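Local coordinates for conserved protein (Methanothermobacter thermautotrophicus, PDB 1T57) that is of unknown function but binds flavin mononucleotide and magnesium, and belongs to the pyruvate kinase alpha/beta domain family, at residues A[99-103]-A[104-108]. Numbering follows the deposited sequence.
Sequences DALLE and RGVNV
Val108 has CG1 anti to its backbone N (chi1 172°), which places CG2 beside that N and against the helix, where it meets Leu101 CD2 at 3.6 Å; the two side chains cross at about a right angle. Leu102, whose CG is anti to its own carbonyl carbon, approaches the same valine methyl from CG at 4.4 Å and lays CD2 beside Val106 O. The chain reverses here through a Schellman motif that ends helix 95-104. Val106 N reaches back to Leu101 O at 3.2 Å in a nearly straight bond (163°), the N-H arriving from above the carbonyl plane, while Gly105 N makes a weak bond to Leu102 O. Gly105 is the C-prime residue: its positive phi, 99°, is readily adopted by glycine, which has no CB to press on the preceding carbonyl oxygen. The turn leads from the helix into strand 107-109, outermost in the sheet of this chain, completing the beta-alpha-beta unit that starts with strand 75-79. Branched Val106 suits the buried step into the strand, touching Ile76 and Ser78, and Leu101 fills the interface with helix 63-69 against Ala65 and Leu66, near FMN-binding Gly62.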
loop_
_atom_site.group_PDB
_atom_site.type_symbol
_atom_site.label_atom_id
_atom_site.label_comp_id
_atom_site.label_asym_id
_atom_site.label_seq_id
_atom_site.Cartn_x
_atom_site.Cartn_y
_atom_site.Cartn_z
ATOM N N ASP A 99 -12.900 -12.189 -36.857
ATOM C CA ASP A 99 -12.631 -12.576 -38.221
ATOM C C ASP A 99 -12.862 -11.382 -39.144
ATOM O O ASP A 99 -11.954 -10.988 -39.871
ATOM C CB ASP A 99 -13.526 -13.757 -38.620
ATOM C CG ASP A 99 -13.083 -15.075 -37.990
ATOM O OD1 ASP A 99 -12.960 -15.141 -36.750
ATOM O OD2 ASP A 99 -12.865 -16.056 -38.735
ATOM N N ALA A 100 -14.060 -10.792 -39.096
ATOM C CA ALA A 100 -14.378 -9.631 -39.939
ATOM C C ALA A 100 -13.282 -8.571 -39.906
ATOM O O ALA A 100 -12.816 -8.126 -40.959
ATOM C CB ALA A 100 -15.723 -9.009 -39.529
ATOM N N LEU A 101 -12.872 -8.179 -38.698
ATOM C CA LEU A 101 -11.833 -7.163 -38.491
ATOM C C LEU A 101 -10.481 -7.561 -39.074
ATOM O O LEU A 101 -9.875 -6.801 -39.834
ATOM C CB LEU A 101 -11.662 -6.879 -36.995
ATOM C CG LEU A 101 -12.481 -5.762 -36.335
ATOM C CD1 LEU A 101 -13.963 -5.958 -36.556
ATOM C CD2 LEU A 101 -12.184 -5.785 -34.858
ATOM N N LEU A 102 -10.006 -8.746 -38.695
ATOM C CA LEU A 102 -8.728 -9.255 -39.182
ATOM C C LEU A 102 -8.705 -9.350 -40.688
ATOM O O LEU A 102 -7.642 -9.277 -41.302
ATOM C CB LEU A 102 -8.439 -10.636 -38.604
ATOM C CG LEU A 102 -7.894 -10.628 -37.181
ATOM C CD1 LEU A 102 -7.674 -12.049 -36.684
ATOM C CD2 LEU A 102 -6.591 -9.852 -37.182
ATOM N N GLU A 103 -9.888 -9.532 -41.266
ATOM C CA GLU A 103 -10.076 -9.628 -42.707
ATOM C C GLU A 103 -9.771 -8.250 -43.309
ATOM O O GLU A 103 -9.252 -8.138 -44.424
ATOM C CB GLU A 103 -11.526 -10.028 -43.000
ATOM C CG GLU A 103 -11.707 -10.982 -44.165
ATOM C CD GLU A 103 -12.028 -10.276 -45.460
ATOM O OE1 GLU A 103 -12.996 -9.486 -45.459
ATOM O OE2 GLU A 103 -11.327 -10.514 -46.471
ATOM N N ARG A 104 -10.085 -7.207 -42.541
ATOM C CA ARG A 104 -9.856 -5.822 -42.947
ATOM C C ARG A 104 -8.411 -5.376 -42.659
ATOM O O ARG A 104 -7.978 -4.309 -43.104
ATOM C CB ARG A 104 -10.824 -4.896 -42.202
ATOM C CG ARG A 104 -12.237 -5.442 -42.024
ATOM C CD ARG A 104 -13.184 -5.070 -43.156
ATOM N NE ARG A 104 -14.507 -4.739 -42.621
ATOM C CZ ARG A 104 -15.617 -4.617 -43.344
ATOM N NH1 ARG A 104 -15.594 -4.806 -44.658
ATOM N NH2 ARG A 104 -16.758 -4.280 -42.750
ATOM N N GLY A 105 -7.670 -6.174 -41.900
ATOM C CA GLY A 105 -6.296 -5.811 -41.593
ATOM C C GLY A 105 -6.080 -5.166 -40.233
ATOM O O GLY A 105 -4.985 -4.681 -39.918
ATOM N N VAL A 106 -7.125 -5.161 -39.414
ATOM C CA VAL A 106 -7.026 -4.579 -38.077
ATOM C C VAL A 106 -6.507 -5.562 -37.050
ATOM O O VAL A 106 -7.181 -6.535 -36.741
ATOM C CB VAL A 106 -8.388 -4.086 -37.574
ATOM C CG1 VAL A 106 -8.329 -3.812 -36.078
ATOM C CG2 VAL A 106 -8.785 -2.835 -38.330
ATOM N N ASN A 107 -5.314 -5.314 -36.515
ATOM C CA ASN A 107 -4.765 -6.190 -35.475
ATOM C C ASN A 107 -5.712 -6.190 -34.268
ATOM O O ASN A 107 -6.036 -5.143 -33.705
ATOM C CB ASN A 107 -3.382 -5.705 -35.049
ATOM C CG ASN A 107 -2.434 -5.578 -36.216
ATOM O OD1 ASN A 107 -2.538 -4.647 -37.021
ATOM N ND2 ASN A 107 -1.513 -6.527 -36.333
ATOM N N VAL A 108 -6.188 -7.371 -33.912
ATOM C CA VAL A 108 -7.093 -7.531 -32.791
ATOM C C VAL A 108 -6.369 -8.194 -31.610
ATOM O O VAL A 108 -5.692 -9.227 -31.764
ATOM C CB VAL A 108 -8.303 -8.367 -33.213
ATOM C CG1 VAL A 108 -9.159 -8.701 -32.017
ATOM C CG2 VAL A 108 -9.117 -7.576 -34.220
#